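Local coordinates for outer membrane protein (Bartonella henselae, PDB 2FI9) that is of unknown function but, though named an outer membrane protein, folds as a compact single-chain alpha/beta domain of the DUF498/DUF598 family, at residues I18-Y21 and F26-A29; S36-C39 and I44-I47; E64-I69 and W92-S97; L80-L83 and L87-L90. One frame throughout, in Å; residues are numbered along the deposited sequence.

Interaction 1 (I18-Y21 and F26-A29)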
loop_
_atom_site.group_PDB
_atom_site.type_symbol
_atom_site.label_atom_id
_atom_site.label_comp_id
_atom_site.label_asym_id
_atom_site.label_seq_id
_atom_site.Cartn_x
_atom_site.Cartn_y
_atom_site.Cartn_z
ATOM N N ILE A 18 0.552 8.848 -6.095
ATOM C CA ILE A 18 1.983 8.647 -5.900
ATOM C C ILE A 18 2.652 9.014 -7.225
ATOM O O ILE A 18 2.474 8.316 -8.236
ATOM C CB ILE A 18 2.308 7.183 -5.477
ATOM C CG1 ILE A 18 1.558 6.779 -4.203
ATOM C CG2 ILE A 18 3.821 6.964 -5.320
ATOM C CD1 ILE A 18 1.600 7.772 -3.062
ATOM N N ASP A 19 3.406 10.112 -7.206
ATOM C CA ASP A 19 3.984 10.693 -8.422
ATOM C C ASP A 19 5.262 10.010 -8.919
ATOM O O ASP A 19 5.641 10.193 -10.074
ATOM C CB ASP A 19 4.212 12.198 -8.235
ATOM C CG ASP A 19 2.928 12.929 -7.903
ATOM O OD1 ASP A 19 1.875 12.559 -8.461
ATOM O OD2 ASP A 19 2.957 13.858 -7.078
ATOM N N ALA A 20 5.918 9.240 -8.051
ATOM C CA ALA A 20 7.151 8.547 -8.413
ATOM C C ALA A 20 7.467 7.449 -7.415
ATOM O O ALA A 20 7.017 7.495 -6.266
ATOM C CB ALA A 20 8.314 9.517 -8.508
ATOM N N TYR A 21 8.211 6.446 -7.883
ATOM C CA TYR A 21 8.776 5.408 -7.030
ATOM C C TYR A 21 10.189 5.152 -7.556
ATOM O O TYR A 21 10.583 5.694 -8.603
ATOM C CB TYR A 21 7.918 4.131 -7.061
ATOM C CG TYR A 21 7.811 3.489 -8.431
ATOM C CD1 TYR A 21 8.646 2.440 -8.792
ATOM C CD2 TYR A 21 6.880 3.944 -9.371
ATOM C CE1 TYR A 21 8.566 1.848 -10.061
ATOM C CE2 TYR A 21 6.792 3.359 -10.638
ATOM C CZ TYR A 21 7.631 2.323 -10.971
ATOM O OH TYR A 21 7.550 1.730 -12.209
ATOM N N PHE A 26 9.471 7.201 -2.401
ATOM C CA PHE A 26 8.297 7.641 -3.132
ATOM C C PHE A 26 8.229 9.148 -3.138
ATOM O O PHE A 26 8.750 9.817 -2.226
ATOM C CB PHE A 26 7.021 7.058 -2.501
ATOM C CG PHE A 26 6.974 5.559 -2.537
ATOM C CD1 PHE A 26 6.595 4.881 -3.700
ATOM C CD2 PHE A 26 7.341 4.819 -1.414
ATOM C CE1 PHE A 26 6.566 3.474 -3.741
ATOM C CE2 PHE A 26 7.325 3.439 -1.441
ATOM C CZ PHE A 26 6.943 2.750 -2.616
ATOM N N ARG A 27 7.582 9.674 -4.169
ATOM C CA ARG A 27 7.261 11.100 -4.223
ATOM C C ARG A 27 5.753 11.263 -4.309
ATOM O O ARG A 27 5.093 10.591 -5.101
ATOM C CB ARG A 27 7.930 11.785 -5.414
ATOM C CG ARG A 27 9.436 11.594 -5.490
ATOM C CD ARG A 27 9.991 12.345 -6.679
ATOM N NE ARG A 27 10.002 13.774 -6.386
ATOM C CZ ARG A 27 9.760 14.744 -7.259
ATOM N NH1 ARG A 27 9.809 15.998 -6.846
ATOM N NH2 ARG A 27 9.468 14.478 -8.527
ATOM N N PHE A 28 5.209 12.141 -3.476
ATOM C CA PHE A 28 3.773 12.394 -3.451
ATOM C C PHE A 28 3.504 13.748 -2.816
ATOM O O PHE A 28 4.217 14.153 -1.888
ATOM C CB PHE A 28 3.043 11.307 -2.652
ATOM C CG PHE A 28 3.633 11.054 -1.290
ATOM C CD1 PHE A 28 3.144 11.728 -0.168
ATOM C CD2 PHE A 28 4.669 10.134 -1.125
ATOM C CE1 PHE A 28 3.675 11.494 1.102
ATOM C CE2 PHE A 28 5.214 9.901 0.142
ATOM C CZ PHE A 28 4.708 10.592 1.259
ATOM N N ALA A 29 2.483 14.445 -3.319
ATOM C CA ALA A 29 2.013 15.667 -2.667
ATOM C C ALA A 29 3.157 16.676 -2.499
ATOM O O ALA A 29 3.278 17.339 -1.453
ATOM C CB ALA A 29 1.392 15.311 -1.306
HETATM O O HOH W 1 0.477 13.616 -5.358
#

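Interaction 2 (S36-C39 and I44-I47)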
loop_
_atom_site.group_PDB
_atom_site.type_symbol
_atom_site.label_atom_id
_atom_site.label_comp_id
_atom_site.label_asym_id
_atom_site.label_seq_id
_atom_site.Cartn_x
_atom_site.Cartn_y
_atom_site.Cartn_z
ATOM N N SER A 36 9.358 2.478 2.762
ATOM C CA SER A 36 8.092 1.909 2.343
ATOM C C SER A 36 6.933 2.707 2.945
ATOM O O SER A 36 7.087 3.354 3.992
ATOM C CB SER A 36 8.015 0.454 2.781
ATOM O OG SER A 36 9.053 -0.310 2.163
ATOM N N ILE A 37 5.782 2.674 2.281
ATOM C CA ILE A 37 4.635 3.467 2.737
ATOM C C ILE A 37 3.346 2.669 2.691
ATOM O O ILE A 37 3.205 1.703 1.923
ATOM C CB ILE A 37 4.453 4.796 1.929
ATOM C CG1 ILE A 37 4.296 4.524 0.425
ATOM C CG2 ILE A 37 5.606 5.735 2.203
ATOM C CD1 ILE A 37 3.813 5.741 -0.371
ATOM N N ILE A 38 2.419 3.066 3.540
ATOM C CA ILE A 38 1.057 2.597 3.457
ATOM C C ILE A 38 0.148 3.828 3.207
ATOM O O ILE A 38 0.359 4.879 3.791
ATOM C CB ILE A 38 0.682 1.805 4.723
ATOM C CG1 ILE A 38 -0.493 0.879 4.445
ATOM C CG2 ILE A 38 0.409 2.714 5.920
ATOM C CD1 ILE A 38 -0.617 -0.205 5.489
ATOM N N CYS A 39 -0.811 3.689 2.300
ATOM C CA CYS A 39 -1.663 4.781 1.874
ATOM C C CYS A 39 -3.076 4.362 2.170
ATOM O O CYS A 39 -3.598 3.436 1.553
ATOM C CB CYS A 39 -1.519 5.011 0.367
ATOM S SG CYS A 39 0.173 5.244 -0.195
ATOM N N ILE A 44 -0.953 8.966 4.466
ATOM C CA ILE A 44 0.187 8.199 3.994
ATOM C C ILE A 44 1.175 8.132 5.145
ATOM O O ILE A 44 1.611 9.180 5.642
ATOM C CB ILE A 44 0.848 8.890 2.775
ATOM C CG1 ILE A 44 -0.194 9.088 1.665
ATOM C CG2 ILE A 44 2.049 8.063 2.258
ATOM C CD1 ILE A 44 0.291 9.854 0.441
ATOM N N TYR A 45 1.535 6.918 5.562
ATOM C CA TYR A 45 2.418 6.701 6.707
ATOM C C TYR A 45 3.645 5.906 6.276
ATOM O O TYR A 45 3.538 5.002 5.445
ATOM C CB TYR A 45 1.705 5.872 7.776
ATOM C CG TYR A 45 0.413 6.448 8.295
ATOM C CD1 TYR A 45 0.374 7.123 9.510
ATOM C CD2 TYR A 45 -0.774 6.295 7.583
ATOM C CE1 TYR A 45 -0.815 7.650 10.004
ATOM C CE2 TYR A 45 -1.973 6.816 8.059
ATOM C CZ TYR A 45 -1.983 7.483 9.278
ATOM O OH TYR A 45 -3.157 8.013 9.762
ATOM N N GLY A 46 4.803 6.224 6.845
ATOM C CA GLY A 46 5.966 5.354 6.671
ATOM C C GLY A 46 5.767 4.054 7.426
ATOM O O GLY A 46 5.197 4.036 8.524
ATOM N N ILE A 47 6.206 2.950 6.824
ATOM C CA ILE A 47 6.289 1.690 7.538
ATOM C C ILE A 47 7.656 1.062 7.295
ATOM O O ILE A 47 8.212 1.118 6.190
ATOM C CB ILE A 47 5.166 0.698 7.172
ATOM C CG1 ILE A 47 4.891 0.720 5.682
ATOM C CG2 ILE A 47 3.886 1.020 7.960
ATOM C CD1 ILE A 47 4.433 -0.581 5.154
HETATM O O HOH W 2 10.770 1.494 5.087
#

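Interaction 3 (E64-I69 and W92-S97)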
loop_
_atom_site.group_PDB
_atom_site.type_symbol
_atom_site.label_atom_id
_atom_site.label_comp_id
_atom_site.label_asym_id
_atom_site.label_seq_id
_atom_site.Cartn_x
_atom_site.Cartn_y
_atom_site.Cartn_z
ATOM N N GLU A 64 -7.360 -1.845 10.771
ATOM C CA GLU A 64 -8.011 -0.934 11.710
ATOM C C GLU A 64 -8.962 0.056 11.023
ATOM O O GLU A 64 -9.920 0.534 11.634
ATOM C CB GLU A 64 -6.946 -0.186 12.524
ATOM C CG GLU A 64 -6.168 -1.094 13.509
ATOM C CD GLU A 64 -4.851 -0.466 13.999
ATOM O OE1 GLU A 64 -4.685 0.766 13.848
ATOM O OE2 GLU A 64 -3.992 -1.189 14.555
ATOM N N GLU A 65 -8.688 0.365 9.757
ATOM C CA GLU A 65 -9.506 1.303 8.991
ATOM C C GLU A 65 -10.350 0.577 7.941
ATOM O O GLU A 65 -10.775 1.178 6.949
ATOM C CB GLU A 65 -8.610 2.338 8.311
ATOM C CG GLU A 65 -7.867 3.215 9.278
ATOM C CD GLU A 65 -7.246 4.446 8.620
ATOM O OE1 GLU A 65 -7.669 4.863 7.508
ATOM O OE2 GLU A 65 -6.318 4.996 9.238
ATOM N N SER A 66 -10.632 -0.698 8.190
ATOM C CA SER A 66 -11.256 -1.563 7.178
ATOM C C SER A 66 -12.674 -1.113 6.815
ATOM O O SER A 66 -13.150 -1.388 5.721
ATOM C CB SER A 66 -11.252 -3.017 7.633
ATOM O OG SER A 66 -12.024 -3.188 8.811
ATOM N N ASP A 67 -13.333 -0.385 7.713
ATOM C CA ASP A 67 -14.653 0.155 7.399
ATOM C C ASP A 67 -14.616 1.107 6.199
ATOM O O ASP A 67 -15.635 1.302 5.545
ATOM C CB ASP A 67 -15.291 0.842 8.616
ATOM C CG ASP A 67 -16.132 -0.120 9.477
ATOM O OD1 ASP A 67 -16.487 -1.228 9.013
ATOM O OD2 ASP A 67 -16.473 0.255 10.628
ATOM N N GLN A 68 -13.446 1.678 5.897
ATOM C CA GLN A 68 -13.310 2.658 4.803
ATOM C C GLN A 68 -12.447 2.156 3.645
ATOM O O GLN A 68 -12.100 2.921 2.753
ATOM C CB GLN A 68 -12.736 3.986 5.321
ATOM C CG GLN A 68 -13.738 4.894 6.047
ATOM C CD GLN A 68 -13.715 4.720 7.564
ATOM O OE1 GLN A 68 -14.559 5.286 8.277
ATOM N NE2 GLN A 68 -12.747 3.952 8.070
ATOM N N ILE A 69 -12.096 0.877 3.675
ATOM C CA ILE A 69 -11.238 0.265 2.654
ATOM C C ILE A 69 -11.942 -0.949 2.074
ATOM O O ILE A 69 -12.256 -1.887 2.811
ATOM C CB ILE A 69 -9.856 -0.153 3.251
ATOM C CG1 ILE A 69 -9.128 1.091 3.796
ATOM C CG2 ILE A 69 -8.999 -0.876 2.211
ATOM C CD1 ILE A 69 -7.956 0.779 4.707
ATOM N N TRP A 92 -9.345 -11.167 4.660
ATOM C CA TRP A 92 -10.636 -11.788 4.397
ATOM C C TRP A 92 -11.644 -11.522 5.513
ATOM O O TRP A 92 -12.803 -11.228 5.235
ATOM C CB TRP A 92 -10.453 -13.305 4.174
ATOM C CG TRP A 92 -11.725 -14.044 3.874
ATOM C CD1 TRP A 92 -12.211 -14.368 2.641
ATOM C CD2 TRP A 92 -12.664 -14.562 4.825
ATOM N NE1 TRP A 92 -13.393 -15.050 2.762
ATOM C CE2 TRP A 92 -13.697 -15.182 4.092
ATOM C CE3 TRP A 92 -12.728 -14.568 6.229
ATOM C CZ2 TRP A 92 -14.785 -15.803 4.709
ATOM C CZ3 TRP A 92 -13.820 -15.173 6.849
ATOM C CH2 TRP A 92 -14.832 -15.793 6.086
ATOM N N GLU A 93 -11.197 -11.627 6.768
ATOM C CA GLU A 93 -12.053 -11.392 7.940
ATOM C C GLU A 93 -12.626 -9.981 7.976
ATOM O O GLU A 93 -13.650 -9.744 8.590
ATOM C CB GLU A 93 -11.265 -11.584 9.231
ATOM C CG GLU A 93 -10.790 -12.984 9.506
ATOM C CD GLU A 93 -9.943 -13.072 10.774
ATOM O OE1 GLU A 93 -9.613 -12.024 11.377
ATOM O OE2 GLU A 93 -9.605 -14.200 11.172
ATOM N N LYS A 94 -11.935 -9.044 7.334
ATOM C CA LYS A 94 -12.359 -7.639 7.336
ATOM C C LYS A 94 -12.998 -7.268 6.001
ATOM O O LYS A 94 -13.249 -6.090 5.740
ATOM C CB LYS A 94 -11.161 -6.733 7.614
ATOM C CG LYS A 94 -10.543 -6.888 8.997
ATOM C CD LYS A 94 -11.426 -6.304 10.067
ATOM C CE LYS A 94 -10.786 -6.414 11.418
ATOM N NZ LYS A 94 -11.780 -6.052 12.450
ATOM N N ARG A 95 -13.250 -8.281 5.167
ATOM C CA ARG A 95 -13.870 -8.121 3.851
ATOM C C ARG A 95 -13.116 -7.118 2.978
ATOM O O ARG A 95 -13.732 -6.322 2.265
ATOM C CB ARG A 95 -15.343 -7.687 3.965
ATOM C CG ARG A 95 -16.193 -8.462 4.980
ATOM C CD ARG A 95 -16.417 -9.865 4.543
ATOM N NE ARG A 95 -16.906 -10.717 5.630
ATOM C CZ ARG A 95 -16.640 -12.019 5.736
ATOM N NH1 ARG A 95 -15.869 -12.617 4.832
ATOM N NH2 ARG A 95 -17.132 -12.719 6.754
ATOM N N ILE A 96 -11.793 -7.131 3.064
ATOM C CA ILE A 96 -10.982 -6.329 2.168
ATOM C C ILE A 96 -10.490 -7.211 1.037
ATOM O O ILE A 96 -9.838 -8.232 1.274
ATOM C CB ILE A 96 -9.789 -5.689 2.895
ATOM C CG1 ILE A 96 -10.286 -4.765 4.024
ATOM C CG2 ILE A 96 -8.889 -4.923 1.906
ATOM C CD1 ILE A 96 -9.195 -4.338 4.944
ATOM N N SER A 97 -10.827 -6.832 -0.188
ATOM C CA SER A 97 -10.343 -7.561 -1.341
ATOM C C SER A 97 -8.924 -7.053 -1.645
ATOM O O SER A 97 -8.669 -5.840 -1.642
ATOM C CB SER A 97 -11.336 -7.469 -2.517
ATOM O OG SER A 97 -11.033 -6.422 -3.417
#

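Interaction 4 (L80-L83 and L87-L90)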
loop_
_atom_site.group_PDB
_atom_site.type_symbol
_atom_site.label_atom_id
_atom_site.label_comp_id
_atom_site.label_asym_id
_atom_site.label_seq_id
_atom_site.Cartn_x
_atom_site.Cartn_y
_atom_site.Cartn_z
ATOM N N LEU A 80 6.481 -9.800 -8.304
ATOM C CA LEU A 80 5.192 -10.095 -7.684
ATOM C C LEU A 80 5.371 -11.307 -6.747
ATOM O O LEU A 80 5.826 -12.377 -7.172
ATOM C CB LEU A 80 4.134 -10.359 -8.762
ATOM C CG LEU A 80 2.669 -10.639 -8.391
ATOM C CD1 LEU A 80 1.802 -10.478 -9.628
ATOM C CD2 LEU A 80 2.448 -12.027 -7.772
ATOM N N LEU A 81 5.013 -11.125 -5.480
ATOM C CA LEU A 81 5.136 -12.177 -4.463
ATOM C C LEU A 81 3.774 -12.533 -3.886
ATOM O O LEU A 81 2.887 -11.694 -3.834
ATOM C CB LEU A 81 6.049 -11.704 -3.330
ATOM C CG LEU A 81 7.443 -11.225 -3.707
ATOM C CD1 LEU A 81 8.255 -10.885 -2.448
ATOM C CD2 LEU A 81 8.174 -12.270 -4.567
ATOM N N ARG A 82 3.614 -13.785 -3.460
ATOM C CA ARG A 82 2.367 -14.259 -2.853
ATOM C C ARG A 82 2.107 -13.643 -1.504
ATOM O O ARG A 82 3.026 -13.404 -0.731
ATOM C CB ARG A 82 2.407 -15.790 -2.694
ATOM C CG ARG A 82 2.469 -16.540 -4.014
ATOM C CD ARG A 82 1.160 -16.472 -4.830
ATOM N NE ARG A 82 -0.051 -16.437 -4.001
ATOM C CZ ARG A 82 -0.499 -17.433 -3.238
ATOM N NH1 ARG A 82 0.158 -18.587 -3.166
ATOM N NH2 ARG A 82 -1.612 -17.262 -2.536
ATOM N N LEU A 83 0.838 -13.390 -1.226
ATOM C CA LEU A 83 0.420 -12.903 0.070
ATOM C C LEU A 83 0.416 -14.104 1.024
ATOM O O LEU A 83 -0.166 -15.137 0.703
ATOM C CB LEU A 83 -0.977 -12.305 -0.038
ATOM C CG LEU A 83 -1.508 -11.541 1.161
ATOM C CD1 LEU A 83 -0.575 -10.394 1.504
ATOM C CD2 LEU A 83 -2.906 -11.030 0.830
ATOM N N LEU A 87 -1.971 -13.381 6.410
ATOM C CA LEU A 87 -2.476 -12.090 5.959
ATOM C C LEU A 87 -3.739 -12.233 5.118
ATOM O O LEU A 87 -4.622 -11.389 5.180
ATOM C CB LEU A 87 -1.390 -11.353 5.163
ATOM C CG LEU A 87 -0.401 -10.552 6.020
ATOM C CD1 LEU A 87 0.531 -11.405 6.851
ATOM C CD2 LEU A 87 0.399 -9.595 5.139
ATOM N N ARG A 88 -3.805 -13.296 4.316
ATOM C CA ARG A 88 -4.987 -13.565 3.498
ATOM C C ARG A 88 -6.213 -13.743 4.389
ATOM O O ARG A 88 -7.260 -13.157 4.117
ATOM C CB ARG A 88 -4.770 -14.792 2.590
ATOM C CG ARG A 88 -3.657 -14.584 1.536
ATOM C CD ARG A 88 -3.650 -15.640 0.453
ATOM N NE ARG A 88 -3.673 -17.006 0.961
ATOM C CZ ARG A 88 -2.615 -17.818 1.019
ATOM N NH1 ARG A 88 -1.416 -17.405 0.595
ATOM N NH2 ARG A 88 -2.750 -19.058 1.493
ATOM N N VAL A 89 -6.058 -14.525 5.464
ATOM C CA VAL A 89 -7.099 -14.700 6.487
ATOM C C VAL A 89 -7.538 -13.378 7.136
ATOM O O VAL A 89 -8.729 -13.069 7.161
ATOM C CB VAL A 89 -6.656 -15.717 7.572
ATOM C CG1 VAL A 89 -7.697 -15.852 8.681
ATOM C CG2 VAL A 89 -6.423 -17.081 6.924
ATOM N N LEU A 90 -6.591 -12.621 7.678
ATOM C CA LEU A 90 -6.908 -11.338 8.332
ATOM C C LEU A 90 -7.660 -10.380 7.401
ATOM O O LEU A 90 -8.665 -9.769 7.798
ATOM C CB LEU A 90 -5.624 -10.680 8.831
ATOM C CG LEU A 90 -4.876 -11.374 9.975
ATOM C CD1 LEU A 90 -3.430 -10.888 10.009
ATOM C CD2 LEU A 90 -5.560 -11.138 11.295
#

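Interaction 1 (I18-Y21 and F26-A29)
This is the antiparallel pairing of a beta hairpin, strands 18-22 and 25-28, interrupted by a classic beta bulge and lying at the periphery of the fold. The bulge puts two residues, Asp19 and Ala20, opposite the single Arg27. Asp19 N gives a short but bent bond to Arg27 O at 2.7 Å, while Ala20 N reaches the same oxygen only weakly at 3.3 Å, so one carbonyl serves two successive amides. The return bond, Arg27 N to Ala20 O, is 3.1 Å long and nearly straight at 166°. On the face that carries Ala20 and Arg27, the methyl of Ala20 lies against the aliphatic part of the arginine, Ala20 CB to Arg27 CD 3.8 Å, before the guanidinium leads off elsewhere.

The other face is apolar. Ile18 splits its branches: CG2 touches Phe26 CD1 at 3.8 Å, and CD1 lies alongside Phe28. Tyr21 contributes mainly its CB, 3.6 Å from Phe26 CE1. With Tyr21 CG set between its own N and carbonyl carbon (chi1 62°), the phenol turns off the pair, and its OH bonds weakly to Arg108. Val107 of helix 103-115 and Ile37 of the next sheet cover Ile18 and Phe26. At the outer edge a water donates to Asp19 OD2 and accepts from Ala29 N, at 3.0 Å from each.

Interaction 2 (S36-C39 and I44-I47)
Ile38 and Tyr45 face each other at the tight centre of a second beta hairpin, strands 36-40 and 43-47. They form an antiparallel hydrogen-bonded pair: Ile38 N to Tyr45 O and Tyr45 N to Ile38 O are both 2.9 Å, and each N-H meets its carbonyl almost end-on. CA-H...O contacts run from Ile37 to Tyr45 O and from Ile44 to Ile38 O. Side chains close in on both faces. On one, Ile37 CD1 and Ile44 CG2 meet at 3.9 Å, the two side chains running alongside in the same direction, with Cys39 SG 4.2 Å from that same Ile44 methyl. On the other, Ile38 CG1 is anti to the backbone N (chi1 -158°) and CG2 sits between N and the carbonyl carbon; this methyl touches Tyr45 CB at 3.9 Å.

Toward Ser36 the backbone pairing is looser. Ile47 N still gives Ser36 O a straight bond of 3.0 Å, but the reciprocal link runs through a water, which accepts from Ser36 N at 2.9 Å and donates to Ile47 O at 2.8 Å. Gly46 is exposed, yet Ile47 CG1 still lies against the Ser36-Ile37 backbone.

Strand 43-47 edges the five-stranded mixed sheet, though Ile44 bonds through its backbone to Phe12; strand 36-40 pairs on its far side with strand 120-124. Phe26, Phe28 and Ile18 of the smaller sheet cover the Ile37 and Ile44 face; Leu123 touches Ile38 and Ile47, and Arg61 of helix 60-64 makes a cation-pi contact with Tyr45.

Interaction 3 (E64-I69 and W92-S97)
Ser66 sits against two side chains of the opposite segment, Lys94 and Ile96, without a hydrogen bond to either. Its CB takes Ile96 CD1 at 3.6 Å and Lys94 CB at 3.7 Å, while OG lies 3.4 Å from Lys94 CD, alongside the aliphatic part of the lysine. A little further in, Ile69 and Ile96 cross at a slant, CG2 to CG2 4.1 Å, and Ile96 CG1 also rests 3.7 Å from Ile69 O.

Each segment follows the end of a helix, and this geometry appears to place the touching residues. Helix 85-93 stops in a Schellman motif with Arg95, at positive phi, as its C-prime residue: Arg95 N returns to Trp92 O at 3.0 Å and Ile96 N to Leu91 O. The reversal carries Ile96 in toward the sheet. On the other side, helix 60-64 gives way to a short 3-10 turn, 66-68, where Ile69 N bonds to Ser66 O at 3.2 Å. Ser66 OG, placed between its own N and carbonyl carbon (chi1 63°), makes a weak bond to Leu63 O. Val62 of helix 60-64 lies against both isoleucines, and Pro41 and Ile40 touch Ile69.

Interaction 4 (L80-L83 and L87-L90)
The guanidinium groups of Arg82 and Arg88 come together at a slant, their planes 21° apart, with Arg82 NH2 3.1 Å from Arg88 NH1. No bond joins these two donors, and like charges this close would be expected to repel. At the edge of the Arg88 group, near its plane though tilted from it, lies Leu83 O. Arg88 NH1 donates to that carbonyl at 2.6 Å, coming nearly head-on to the oxygen. The hydrogen bond is unusually short and bent, 131° at the hydrogen, and involves the same nitrogen that crowds Arg82, so the exact placing of this surface guanidinium is open to some doubt. A turn at chi3 (-50°) brings the group back toward the loop.

The carbonyl belongs to the loop that enters helix 85-93, the helix of a beta-alpha-beta crossover between the parallel neighbours 71-75 and 97-101. Thus a side chain from the first turns of the helix is bonded back to the chain leading into it.

Nearer the backbone of the helix the contact is apolar. The Leu83 side chain and the stem of Arg88 run antiparallel past one another, with Leu83 CD2 at 3.7 Å from Arg88 CG. Leu83 CD1 meets Leu87 CD2 at 3.8 Å, the two leucines lying roughly perpendicular, and Leu87 packs on Pro54. The loop is itself held through Leu81, whose N bonds to Thr76 OG1 and whose O bonds to Thr100 OG1. Leu83 is buried, its side chain also touching Ser98 and Thr100 of strand 97-101.

Interaction 2 is the most buried of the four, and interaction 1 packs directly on it: Phe28 CD1 meets Ile44 CD1 at 3.5 Å and Phe26 CD2 meets Ile37 CG1 at 3.6 Å, so the two hairpins, one from each sheet, share an apolar layer. Both are built on backbone hydrogen bonds, regular at the centre of interaction 2 and bulged in interaction 1. Interactions 3 and 4 lie across the chain's centre from interaction 1, about 25 and 24 Å from it between centres. Both use helix 85-93, interaction 4 its N-terminal half and the loop leading in, interaction 3 its C-terminal end. Side chains make them: interaction 3 has no hydrogen bond across it, interaction 4 one, from an exposed arginine.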